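Local coordinates for protein Esterase/lipase (PDB 4N5H) that probably hydrolyses ester bonds, and may transfer acyl groups, as a serine esterase of the alpha/beta-hydrolase fold, at residues P67-I72 with Y97-M102; H139-G144 with F177-L182; N242-L247 with L276-N281; K266-S271 with I291-E296. The protein carries 1 engineered substitution. One frame throughout, in Å; residues are numbered along the deposited sequence.

Contact 1. Residues P67-I72 with Y97-M102; sequences PTVIDI and YAVMGM
Strand 67-72 and strand 98-102, with Y97 just before the latter, run parallel as neighbours in the buried central sheet, the two strands of a beta-alpha-beta unit whose crossover is helix 86-94. Four backbone bonds join them in the alternating parallel pattern, the last from D71 N to M100 O at 2.9 Å. On the face of V69, the valine's CG2 meets CB of Y97 at 4.0 Å, and the tyrosine ring lies beside the proline, its CD2 3.9 Å from P67 CB. With CG beside its own backbone N (chi1 -66°), Y97 sends its hydroxyl to R299 and D302 of helix 288-311. Were Y97 replaced by an alanine, D302 and R299 would probably lose their phenolic mate, and P67 and V69 their ring neighbour. On the other face, flexible methionines fill in around branched isoleucines: M102 curls back, its CE 3.7 Å from I70 CG2, while M100 CE touches the same methyl. At the ends one water bridges D71 O and M102 O, 2.7 Å from each. Mostly apolar side chains line both faces, T68 and D71 bond elsewhere, to D136 and N85, and peptide groups bond partly to each other, partly to strand 140-145.

Contact 2. Residues H139-G144 with F177-L182; sequences HVLLTG and FTLVAL
L142 lays its CD2 methyl over the middle of the F177 ring, 4.0 Å from the centroid and 9° off the ring normal, a CH-pi contact made almost straight down on the face. V140 comes to the same ring from another direction: its CG1 lies in the ring plane at the edge, 4.0 Å from F177 CD2. Branched side chains thus meet a flat ring over one face and at its edge, and V155 of helix 147-158 also packs on it. The opposite sheet face is aligned differently, L141 and L179 running side by side with L141 CD1 3.9 Å from L179 CG. Small A181 follows, and beside it T143 OG1, set anti to the backbone N (chi1 -166°), gives its proton to A181 O at 2.7 Å from above the carbonyl plane. G144 N reaches that oxygen too, at 3.2 Å, so two donors grip one carbonyl. At the other end T178 OG1 takes the N-H of V140 at 3.0 Å, a threonine hydroxyl standing in for a backbone acceptor just before strand 179-182. These are neighbouring parallel strands of an alpha/beta-hydrolase sheet, and G144 begins a GxSxG sequence, consistent with strand 140-145 leading into the nucleophile elbow.

Contact 3. Residues N242-L247 with L276-N281; sequences NDSFYL and LKHVFN
H278, which gives up the most surface to this contact, turns its ring edge to D243 and gives the N-H of ND1 to OD1 at 2.6 Å. The carboxylate and ring planes are only 16° apart, and the donor meets OD1 on its syn side. Both side chains have CG anti to the backbone N (chi1 174° for D243, -174° for H278), which brings the carboxylate and the imidazole together. From the opposite face of the carboxylate, F245 N donates to the same OD1 at 3.0 Å, closing an Asx turn; two bonds therefore fix the rotation of the acid. F245 also packs its CD1 over one face of the imidazole, 3.3 Å from H278 CE1, and V279 CG1 lies over the other. N242 rests its CB on L276 O at 3.4 Å, while its amide oxygen reaches Q45 of the second subunit. A leucine in place of H278 would probably leave D243 OD1 with the F245 N-H but without its imidazole mate, and S146 without its partner. Since H278 NE2 is hydrogen-bonded to S146 OG, the Asp-His-Ser line is consistent with the catalytic triad of alpha/beta hydrolases, acid and histidine carried on loops.

Contact 4. Residues K266-S271 with I291-E296; sequences KLWPAS and IETNLE. With IPA (isopropyl alcohol), chain B; IPA (isopropyl alcohol), chain D.
K266 and W268, alternate residues at the end of strand 263-268, both reach across to helix 291-296, one with a charge and the other with a ring. The more enclosed part is that of the tryptophan. Its NE1 donates to T293 OG1 at 2.9 Å, the hydroxyl lying close to the indole plane, and T293 is buried, the same oxygen being bonded to E289 O one turn back in the helix. F280 meets the indole edge-to-face and L276 packs on it, so a large ring with a single N-H suits a place that is mostly apolar. Toward solvent the contact turns ionic. K266 starts with CG anti to the backbone N (chi1 179°) and bends at chi2, which brings NZ between two glutamates one helical turn apart. It lies 2.8 Å from E292 OE2, on that oxygen's anti lone pair, and 2.8 Å from E296 OE1, above the carboxylate plane. Two acids around one amine probably favour its charged form. Isopropyl alcohol molecules, probably from the crystallisation liquor, occupy this side: one bonds to K266 NZ through O2 at 2.7 Å and sets C3 over the indole face, and another gives a proton to E292 OE1. The result is a surface salt-bridge network, its glutamates an i, i+4 pair, tying helix 291-296 nearly antiparallel to strand 266-268 in the alpha/beta sheet.

Contacts 1 and 2 are neighbours in the central sheet, their centres 9 Å apart, because strands 66-72 and 140-145 pair directly: I70 N and L141 O lie 2.8 Å apart. Contact 4 reaches the same sheet at strand 263-268, its centre about 17 Å from that of contact 2. Contact 3 lies about 11 Å from contact 4 between centres, and the two cross along the chain, since strand 263-268 falls between the segments of contact 3; they meet through N281 with N294 and F280 with W268. Contacts 1, 2 and 3 follow in series. The sheet thus forms the frame, while the loops of contact 3 bring the probable acid and histidine to the probable nucleophile that follows strand 140-145.

Contact 1. Residues P67-I72 with Y97-M102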
loop_
_atom_site.group_PDB
_atom_site.type_symbol
_atom_site.label_atom_id
_atom_site.label_comp_id
_atom_site.label_asym_id
_atom_site.label_seq_id
_atom_site.Cartn_x
_atom_site.Cartn_y
_atom_site.Cartn_z
ATOM N N PRO A 67 13.014 5.179 29.399
ATOM C CA PRO A 67 13.440 6.528 29.271
ATOM C C PRO A 67 12.751 7.219 28.064
ATOM O O PRO A 67 12.485 6.537 27.046
ATOM C CB PRO A 67 14.958 6.450 29.141
ATOM C CG PRO A 67 15.295 5.090 29.712
ATOM C CD PRO A 67 14.136 4.224 29.340
ATOM N N THR A 68 12.557 8.507 28.207
ATOM C CA THR A 68 11.770 9.288 27.272
ATOM C C THR A 68 12.594 10.027 26.244
ATOM O O THR A 68 13.601 10.690 26.591
ATOM C CB THR A 68 10.923 10.259 28.063
ATOM O OG1 THR A 68 9.940 9.546 28.862
ATOM C CG2 THR A 68 10.131 11.231 27.152
ATOM N N VAL A 69 12.128 10.040 24.989
ATOM C CA VAL A 69 12.665 10.947 24.020
ATOM C C VAL A 69 11.443 11.779 23.522
ATOM O O VAL A 69 10.362 11.188 23.197
ATOM C CB VAL A 69 13.263 10.213 22.833
ATOM C CG1 VAL A 69 13.804 11.221 21.843
ATOM C CG2 VAL A 69 14.393 9.257 23.265
ATOM N N ILE A 70 11.650 13.101 23.403
ATOM C CA ILE A 70 10.632 13.997 22.885
ATOM C C ILE A 70 11.254 14.708 21.676
ATOM O O ILE A 70 12.359 15.308 21.746
ATOM C CB ILE A 70 10.294 15.037 23.889
ATOM C CG1 ILE A 70 9.636 14.393 25.099
ATOM C CG2 ILE A 70 9.326 16.067 23.280
ATOM C CD1 ILE A 70 9.412 15.273 26.287
ATOM N N ASP A 71 10.621 14.503 20.529
ATOM C CA ASP A 71 11.075 15.006 19.241
ATOM C C ASP A 71 10.236 16.169 18.689
ATOM O O ASP A 71 8.999 16.092 18.621
ATOM C CB ASP A 71 11.015 13.884 18.193
ATOM C CG ASP A 71 11.684 14.295 16.902
ATOM O OD1 ASP A 71 12.821 14.735 16.973
ATOM O OD2 ASP A 71 11.048 14.183 15.796
ATOM N N ILE A 72 10.954 17.214 18.295
ATOM C CA ILE A 72 10.361 18.414 17.671
ATOM C C ILE A 72 10.867 18.440 16.236
ATOM O O ILE A 72 12.032 18.730 15.943
ATOM C CB ILE A 72 10.742 19.702 18.364
ATOM C CG1 ILE A 72 10.419 19.625 19.841
ATOM C CG2 ILE A 72 10.056 20.896 17.666
ATOM C CD1 ILE A 72 10.979 20.825 20.631
ATOM N N TYR A 97 13.137 2.942 24.002
ATOM C CA TYR A 97 12.776 4.260 24.490
ATOM C C TYR A 97 11.286 4.518 24.189
ATOM O O TYR A 97 10.760 4.033 23.204
ATOM C CB TYR A 97 13.583 5.393 23.811
ATOM C CG TYR A 97 15.045 5.288 24.190
ATOM C CD1 TYR A 97 15.838 4.394 23.479
ATOM C CD2 TYR A 97 15.575 5.898 25.327
ATOM C CE1 TYR A 97 17.142 4.120 23.889
ATOM C CE2 TYR A 97 16.927 5.669 25.717
ATOM C CZ TYR A 97 17.685 4.792 24.987
ATOM O OH TYR A 97 19.036 4.563 25.329
ATOM N N ALA A 98 10.643 5.267 25.066
ATOM C CA ALA A 98 9.286 5.754 24.890
ATOM C C ALA A 98 9.448 7.126 24.233
ATOM O O ALA A 98 10.111 8.028 24.727
ATOM C CB ALA A 98 8.569 5.884 26.201
ATOM N N VAL A 99 8.854 7.292 23.059
ATOM C CA VAL A 99 9.088 8.499 22.256
ATOM C C VAL A 99 7.773 9.216 21.985
ATOM O O VAL A 99 6.732 8.627 21.583
ATOM C CB VAL A 99 9.772 8.119 20.905
ATOM C CG1 VAL A 99 10.086 9.290 20.039
ATOM C CG2 VAL A 99 11.014 7.223 21.161
ATOM N N MET A 100 7.813 10.525 22.119
ATOM C CA MET A 100 6.694 11.366 21.777
ATOM C C MET A 100 7.146 12.348 20.727
ATOM O O MET A 100 8.236 12.949 20.816
ATOM C CB MET A 100 6.161 12.103 23.074
ATOM C CG MET A 100 5.005 13.017 22.730
ATOM S SD MET A 100 5.298 14.708 22.177
ATOM C CE MET A 100 5.473 15.497 23.732
ATOM N N GLY A 101 6.319 12.526 19.710
ATOM C CA GLY A 101 6.537 13.591 18.721
ATOM C C GLY A 101 5.242 14.349 18.456
ATOM O O GLY A 101 4.227 13.743 18.238
ATOM N N MET A 102 5.310 15.686 18.469
ATOM C CA MET A 102 4.141 16.521 18.392
ATOM C C MET A 102 4.066 17.277 17.086
ATOM O O MET A 102 5.069 17.585 16.482
ATOM C CB MET A 102 4.049 17.477 19.588
ATOM C CG MET A 102 4.869 18.730 19.491
ATOM S SD MET A 102 6.672 18.490 19.340
ATOM C CE MET A 102 7.116 17.813 20.941
HETATM O O HOH W 1 7.644 16.779 16.385
#

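Contact 2. Residues H139-G144 with F177-L182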
loop_
_atom_site.group_PDB
_atom_site.type_symbol
_atom_site.label_atom_id
_atom_site.label_comp_id
_atom_site.label_asym_id
_atom_site.label_seq_id
_atom_site.Cartn_x
_atom_site.Cartn_y
_atom_site.Cartn_z
ATOM N N HIS A 139 14.031 10.740 33.155
ATOM C CA HIS A 139 15.104 10.701 32.212
ATOM C C HIS A 139 14.504 11.058 30.870
ATOM O O HIS A 139 13.871 10.194 30.245
ATOM C CB HIS A 139 15.667 9.346 32.154
ATOM C CG HIS A 139 16.168 8.824 33.483
ATOM N ND1 HIS A 139 15.476 7.848 34.172
ATOM C CD2 HIS A 139 17.190 9.208 34.306
ATOM C CE1 HIS A 139 16.043 7.622 35.349
ATOM N NE2 HIS A 139 17.117 8.388 35.433
ATOM N N VAL A 140 14.822 12.288 30.419
ATOM C CA VAL A 140 14.160 12.882 29.233
ATOM C C VAL A 140 15.226 13.428 28.302
ATOM O O VAL A 140 15.992 14.331 28.633
ATOM C CB VAL A 140 13.145 13.955 29.561
ATOM C CG1 VAL A 140 12.479 14.541 28.287
ATOM C CG2 VAL A 140 12.067 13.384 30.492
ATOM N N LEU A 141 15.195 12.950 27.058
ATOM C CA LEU A 141 16.001 13.496 25.980
ATOM C C LEU A 141 15.074 14.376 25.079
ATOM O O LEU A 141 14.102 13.836 24.538
ATOM C CB LEU A 141 16.577 12.412 25.128
ATOM C CG LEU A 141 17.251 12.758 23.800
ATOM C CD1 LEU A 141 18.287 13.828 23.931
ATOM C CD2 LEU A 141 17.818 11.542 23.096
ATOM N N LEU A 142 15.365 15.656 24.970
ATOM C CA LEU A 142 14.664 16.574 24.081
ATOM C C LEU A 142 15.496 16.718 22.824
ATOM O O LEU A 142 16.723 17.034 22.937
ATOM C CB LEU A 142 14.489 17.896 24.715
ATOM C CG LEU A 142 13.743 18.944 23.876
ATOM C CD1 LEU A 142 12.317 18.544 23.625
ATOM C CD2 LEU A 142 13.837 20.306 24.524
ATOM N N THR A 143 14.911 16.483 21.637
ATOM C CA THR A 143 15.656 16.595 20.393
ATOM C C THR A 143 14.836 17.271 19.358
ATOM O O THR A 143 13.621 17.207 19.438
ATOM C CB THR A 143 16.202 15.286 19.922
ATOM O OG1 THR A 143 17.161 15.523 18.902
ATOM C CG2 THR A 143 15.107 14.442 19.384
ATOM N N GLY A 144 15.511 18.008 18.512
ATOM C CA GLY A 144 14.915 18.654 17.369
ATOM C C GLY A 144 15.864 18.785 16.224
ATOM O O GLY A 144 17.079 18.988 16.422
ATOM N N PHE A 177 14.820 18.264 31.403
ATOM C CA PHE A 177 15.526 17.626 30.284
ATOM C C PHE A 177 16.897 17.160 30.733
ATOM O O PHE A 177 17.693 17.979 31.307
ATOM C CB PHE A 177 15.664 18.590 29.118
ATOM C CG PHE A 177 14.376 19.240 28.731
ATOM C CD1 PHE A 177 14.243 20.602 28.706
ATOM C CD2 PHE A 177 13.292 18.440 28.419
ATOM C CE1 PHE A 177 13.008 21.193 28.370
ATOM C CE2 PHE A 177 12.093 19.025 28.044
ATOM C CZ PHE A 177 11.932 20.390 28.056
ATOM N N THR A 178 17.167 15.881 30.566
ATOM C CA THR A 178 18.447 15.283 30.860
ATOM C C THR A 178 19.544 15.701 29.856
ATOM O O THR A 178 20.703 15.953 30.222
ATOM C CB THR A 178 18.291 13.743 30.892
ATOM O OG1 THR A 178 17.250 13.424 31.792
ATOM C CG2 THR A 178 19.571 13.046 31.324
ATOM N N LEU A 179 19.155 15.829 28.594
ATOM C CA LEU A 179 20.034 16.177 27.523
ATOM C C LEU A 179 19.165 16.854 26.453
ATOM O O LEU A 179 18.026 16.413 26.265
ATOM C CB LEU A 179 20.625 14.907 26.916
ATOM C CG LEU A 179 21.527 15.074 25.680
ATOM C CD1 LEU A 179 22.755 16.003 25.856
ATOM C CD2 LEU A 179 22.044 13.676 25.214
ATOM N N VAL A 180 19.702 17.822 25.772
ATOM C CA VAL A 180 19.061 18.463 24.648
ATOM C C VAL A 180 19.979 18.276 23.441
ATOM O O VAL A 180 21.088 18.810 23.344
ATOM C CB VAL A 180 18.799 19.912 24.882
ATOM C CG1 VAL A 180 18.083 20.510 23.726
ATOM C CG2 VAL A 180 17.976 20.152 26.123
ATOM N N ALA A 181 19.477 17.486 22.472
ATOM C CA ALA A 181 20.243 17.141 21.265
ATOM C C ALA A 181 19.685 17.872 20.036
ATOM O O ALA A 181 18.497 17.746 19.715
ATOM C CB ALA A 181 20.242 15.689 20.991
ATOM N N LEU A 182 20.533 18.676 19.438
ATOM C CA LEU A 182 20.120 19.512 18.296
ATOM C C LEU A 182 20.747 18.961 17.051
ATOM O O LEU A 182 21.969 18.843 16.969
ATOM C CB LEU A 182 20.523 20.942 18.516
ATOM C CG LEU A 182 20.105 21.576 19.848
ATOM C CD1 LEU A 182 20.684 22.977 19.977
ATOM C CD2 LEU A 182 18.630 21.553 20.091
#

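Contact 3. Residues N242-L247 with L276-N281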
loop_
_atom_site.group_PDB
_atom_site.type_symbol
_atom_site.label_atom_id
_atom_site.label_comp_id
_atom_site.label_asym_id
_atom_site.label_seq_id
_atom_site.Cartn_x
_atom_site.Cartn_y
_atom_site.Cartn_z
ATOM N N ASN A 242 28.992 19.033 5.607
ATOM C CA ASN A 242 28.138 18.988 4.464
ATOM C C ASN A 242 26.668 19.336 4.751
ATOM O O ASN A 242 25.815 19.231 3.883
ATOM C CB ASN A 242 28.266 17.631 3.718
ATOM C CG ASN A 242 29.372 17.685 2.680
ATOM O OD1 ASN A 242 29.326 18.533 1.802
ATOM N ND2 ASN A 242 30.386 16.869 2.826
ATOM N N ASP A 243 26.348 19.757 5.977
ATOM C CA ASP A 243 25.063 20.389 6.267
ATOM C C ASP A 243 24.960 21.744 5.558
ATOM O O ASP A 243 25.837 22.557 5.725
ATOM C CB ASP A 243 24.983 20.533 7.810
ATOM C CG ASP A 243 23.761 21.313 8.271
ATOM O OD1 ASP A 243 22.755 21.318 7.525
ATOM O OD2 ASP A 243 23.820 21.859 9.368
ATOM N N SER A 244 23.964 21.966 4.752
ATOM C CA SER A 244 23.770 23.246 4.133
ATOM C C SER A 244 23.656 24.353 5.196
ATOM O O SER A 244 24.030 25.473 4.907
ATOM C CB SER A 244 22.489 23.252 3.350
ATOM O OG SER A 244 21.373 22.784 4.090
ATOM N N PHE A 245 23.252 24.027 6.426
ATOM C CA PHE A 245 23.238 24.982 7.577
ATOM C C PHE A 245 24.401 24.879 8.492
ATOM O O PHE A 245 24.346 25.283 9.660
ATOM C CB PHE A 245 21.933 24.800 8.363
ATOM C CG PHE A 245 20.721 25.292 7.624
ATOM C CD1 PHE A 245 19.977 24.438 6.847
ATOM C CD2 PHE A 245 20.401 26.638 7.652
ATOM C CE1 PHE A 245 18.799 24.806 6.207
ATOM C CE2 PHE A 245 19.258 27.052 6.942
ATOM C CZ PHE A 245 18.436 26.117 6.296
ATOM N N TYR A 246 25.562 24.434 8.032
ATOM C CA TYR A 246 26.703 24.256 8.912
ATOM C C TYR A 246 27.084 25.601 9.566
ATOM O O TYR A 246 27.545 25.612 10.705
ATOM C CB TYR A 246 27.911 23.702 8.119
ATOM C CG TYR A 246 29.147 23.439 8.915
ATOM C CD1 TYR A 246 29.178 22.638 10.103
ATOM C CD2 TYR A 246 30.365 24.043 8.525
ATOM C CE1 TYR A 246 30.324 22.382 10.794
ATOM C CE2 TYR A 246 31.514 23.777 9.245
ATOM C CZ TYR A 246 31.509 22.951 10.352
ATOM O OH TYR A 246 32.632 22.723 11.059
ATOM N N LEU A 247 26.930 26.716 8.854
ATOM C CA LEU A 247 27.294 27.970 9.481
ATOM C C LEU A 247 26.512 28.235 10.760
ATOM O O LEU A 247 26.998 28.841 11.713
ATOM C CB LEU A 247 27.073 29.166 8.550
ATOM C CG LEU A 247 28.076 29.392 7.410
ATOM C CD1 LEU A 247 27.887 30.866 7.005
ATOM C CD2 LEU A 247 29.546 29.057 7.772
ATOM N N LEU A 276 26.172 13.082 3.642
ATOM C CA LEU A 276 25.873 13.457 5.052
ATOM C C LEU A 276 25.397 14.898 5.031
ATOM O O LEU A 276 26.000 15.837 5.581
ATOM C CB LEU A 276 27.134 13.263 5.865
ATOM C CG LEU A 276 27.602 11.842 5.874
ATOM C CD1 LEU A 276 28.753 11.761 6.835
ATOM C CD2 LEU A 276 26.524 10.828 6.219
ATOM N N LYS A 277 24.248 15.033 4.387
ATOM C CA LYS A 277 23.601 16.322 4.168
ATOM C C LYS A 277 22.818 16.785 5.401
ATOM O O LYS A 277 22.811 16.145 6.419
ATOM C CB LYS A 277 22.644 16.190 2.994
ATOM C CG LYS A 277 21.457 15.226 3.220
ATOM C CD LYS A 277 20.400 15.324 2.131
ATOM C CE LYS A 277 19.528 16.578 2.330
ATOM N NZ LYS A 277 18.594 16.642 3.483
ATOM N N HIS A 278 22.147 17.945 5.269
ATOM C CA HIS A 278 21.268 18.453 6.331
ATOM C C HIS A 278 20.362 17.363 6.789
ATOM O O HIS A 278 19.693 16.713 6.007
ATOM C CB HIS A 278 20.440 19.605 5.702
ATOM C CG HIS A 278 19.589 20.342 6.668
ATOM N ND1 HIS A 278 20.129 21.070 7.706
ATOM C CD2 HIS A 278 18.254 20.546 6.707
ATOM C CE1 HIS A 278 19.139 21.611 8.402
ATOM N NE2 HIS A 278 18.007 21.364 7.786
ATOM N N VAL A 279 20.333 17.192 8.097
ATOM C CA VAL A 279 19.495 16.286 8.830
ATOM C C VAL A 279 19.472 14.852 8.311
ATOM O O VAL A 279 18.453 14.179 8.386
ATOM C CB VAL A 279 18.051 16.807 9.066
ATOM C CG1 VAL A 279 18.091 18.152 9.814
ATOM C CG2 VAL A 279 17.234 16.894 7.833
ATOM N N PHE A 280 20.613 14.367 7.833
ATOM C CA PHE A 280 20.646 13.047 7.156
ATOM C C PHE A 280 20.243 11.929 8.096
ATOM O O PHE A 280 19.582 10.990 7.673
ATOM C CB PHE A 280 22.043 12.746 6.534
ATOM C CG PHE A 280 23.056 12.368 7.581
ATOM C CD1 PHE A 280 23.167 11.060 8.043
ATOM C CD2 PHE A 280 23.913 13.352 8.160
ATOM C CE1 PHE A 280 24.074 10.755 9.076
ATOM C CE2 PHE A 280 24.831 13.058 9.126
ATOM C CZ PHE A 280 24.920 11.718 9.622
ATOM N N ASN A 281 20.586 12.082 9.350
ATOM C CA ASN A 281 20.314 11.019 10.371
ATOM C C ASN A 281 18.877 10.863 10.821
ATOM O O ASN A 281 18.478 9.862 11.392
ATOM C CB ASN A 281 21.266 11.124 11.544
ATOM C CG ASN A 281 21.120 12.417 12.278
ATOM O OD1 ASN A 281 21.343 13.491 11.671
ATOM N ND2 ASN A 281 20.630 12.377 13.473
HETATM O O HOH W 2 28.462 16.482 6.976
HETATM O O HOH W 3 22.460 19.782 2.992
#

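Contact 4. Residues K266-S271 with I291-E296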
loop_
_atom_site.group_PDB
_atom_site.type_symbol
_atom_site.label_atom_id
_atom_site.label_comp_id
_atom_site.label_asym_id
_atom_site.label_seq_id
_atom_site.Cartn_x
_atom_site.Cartn_y
_atom_site.Cartn_z
ATOM N N LYS A 266 28.794 15.853 17.698
ATOM C CA LYS A 266 28.977 14.764 16.707
ATOM C C LYS A 266 28.852 15.436 15.365
ATOM O O LYS A 266 27.794 15.443 14.762
ATOM C CB LYS A 266 28.002 13.604 16.876
ATOM C CG LYS A 266 28.156 12.480 15.847
ATOM C CD LYS A 266 29.096 11.459 16.228
ATOM C CE LYS A 266 29.023 10.212 15.335
ATOM N NZ LYS A 266 30.306 9.581 15.734
ATOM N N LEU A 267 29.933 16.059 14.905
ATOM C CA LEU A 267 29.938 16.851 13.655
ATOM C C LEU A 267 30.775 16.115 12.654
ATOM O O LEU A 267 31.994 15.906 12.878
ATOM C CB LEU A 267 30.548 18.221 13.935
ATOM C CG LEU A 267 29.650 19.125 14.782
ATOM C CD1 LEU A 267 30.470 20.259 15.373
ATOM C CD2 LEU A 267 28.479 19.657 13.984
ATOM N N TRP A 268 30.168 15.693 11.574
ATOM C CA TRP A 268 30.849 14.905 10.603
ATOM C C TRP A 268 31.743 15.816 9.721
ATOM O O TRP A 268 31.275 16.843 9.171
ATOM C CB TRP A 268 29.782 14.146 9.774
ATOM C CG TRP A 268 29.114 13.049 10.546
ATOM C CD1 TRP A 268 28.036 13.146 11.414
ATOM C CD2 TRP A 268 29.522 11.660 10.565
ATOM N NE1 TRP A 268 27.737 11.915 11.899
ATOM C CE2 TRP A 268 28.609 10.988 11.403
ATOM C CE3 TRP A 268 30.530 10.931 9.911
ATOM C CZ2 TRP A 268 28.696 9.642 11.658
ATOM C CZ3 TRP A 268 30.616 9.568 10.172
ATOM C CH2 TRP A 268 29.708 8.944 11.000
ATOM N N PRO A 269 32.961 15.348 9.426
ATOM C CA PRO A 269 33.808 16.109 8.483
ATOM C C PRO A 269 33.386 15.955 7.032
ATOM O O PRO A 269 32.796 14.933 6.627
ATOM C CB PRO A 269 35.184 15.479 8.715
ATOM C CG PRO A 269 34.920 14.106 9.071
ATOM C CD PRO A 269 33.610 14.095 9.887
ATOM N N ALA A 270 33.775 16.893 6.204
ATOM C CA ALA A 270 33.468 16.830 4.784
ATOM C C ALA A 270 33.981 15.568 4.128
ATOM O O ALA A 270 33.349 15.031 3.239
ATOM C CB ALA A 270 33.967 18.069 4.040
ATOM N N SER A 271 35.099 15.076 4.630
ATOM C CA SER A 271 35.714 13.851 4.127
ATOM C C SER A 271 34.849 12.627 4.314
ATOM O O SER A 271 35.032 11.615 3.595
ATOM C CB SER A 271 37.099 13.665 4.811
ATOM O OG SER A 271 36.976 13.496 6.192
ATOM N N ILE A 291 22.765 5.392 12.029
ATOM C CA ILE A 291 22.771 4.507 13.179
ATOM C C ILE A 291 23.874 4.905 14.154
ATOM O O ILE A 291 23.627 5.033 15.383
ATOM C CB ILE A 291 22.960 3.030 12.704
ATOM C CG1 ILE A 291 21.877 2.490 11.847
ATOM C CG2 ILE A 291 23.245 2.135 13.909
ATOM C CD1 ILE A 291 20.624 2.153 12.563
ATOM N N GLU A 292 25.105 5.202 13.664
ATOM C CA GLU A 292 26.175 5.557 14.561
ATOM C C GLU A 292 25.841 6.844 15.305
ATOM O O GLU A 292 26.030 6.905 16.524
ATOM C CB GLU A 292 27.480 5.718 13.763
ATOM C CG GLU A 292 28.632 6.165 14.652
ATOM C CD GLU A 292 29.922 6.382 13.872
ATOM O OE1 GLU A 292 30.220 5.561 12.966
ATOM O OE2 GLU A 292 30.638 7.328 14.184
ATOM N N THR A 293 25.327 7.833 14.578
ATOM C CA THR A 293 24.969 9.148 15.158
ATOM C C THR A 293 23.857 9.009 16.226
ATOM O O THR A 293 23.959 9.541 17.306
ATOM C CB THR A 293 24.568 10.084 14.029
ATOM O OG1 THR A 293 25.693 10.272 13.166
ATOM C CG2 THR A 293 24.120 11.389 14.565
ATOM N N ASN A 294 22.796 8.302 15.854
ATOM C CA ASN A 294 21.657 8.173 16.681
ATOM C C ASN A 294 21.932 7.361 17.940
ATOM O O ASN A 294 21.453 7.689 19.043
ATOM C CB ASN A 294 20.460 7.700 15.861
ATOM C CG ASN A 294 20.037 8.743 14.799
ATOM O OD1 ASN A 294 20.230 9.934 14.974
ATOM N ND2 ASN A 294 19.417 8.246 13.732
ATOM N N LEU A 295 22.674 6.255 17.761
ATOM C CA LEU A 295 23.121 5.474 18.963
ATOM C C LEU A 295 24.060 6.309 19.798
ATOM O O LEU A 295 23.975 6.221 21.067
ATOM C CB LEU A 295 23.804 4.216 18.568
ATOM C CG LEU A 295 22.929 3.131 17.953
ATOM C CD1 LEU A 295 23.702 1.881 17.583
ATOM C CD2 LEU A 295 21.774 2.707 18.898
ATOM N N GLU A 296 24.942 7.125 19.200
ATOM C CA GLU A 296 25.828 7.933 20.011
ATOM C C GLU A 296 25.052 8.928 20.870
ATOM O O GLU A 296 25.332 9.162 22.054
ATOM C CB GLU A 296 26.869 8.608 19.159
ATOM C CG GLU A 296 27.887 9.360 19.982
ATOM C CD GLU A 296 29.198 9.620 19.186
ATOM O OE1 GLU A 296 29.548 8.806 18.292
ATOM O OE2 GLU A 296 29.820 10.685 19.473
HETATM C C1 IPA B . 33.625 10.476 12.910
HETATM C C2 IPA B . 32.777 11.588 13.600
HETATM C C3 IPA B . 31.534 11.895 12.911
HETATM O O2 IPA B . 32.194 11.253 14.834
HETATM C C1 IPA D . 31.655 5.792 9.828
HETATM C C2 IPA D . 30.548 4.801 9.453
HETATM C C3 IPA D . 31.024 3.363 9.638
HETATM O O2 IPA D . 29.382 5.062 10.258
HETATM O O HOH W 4 32.033 11.237 18.126
#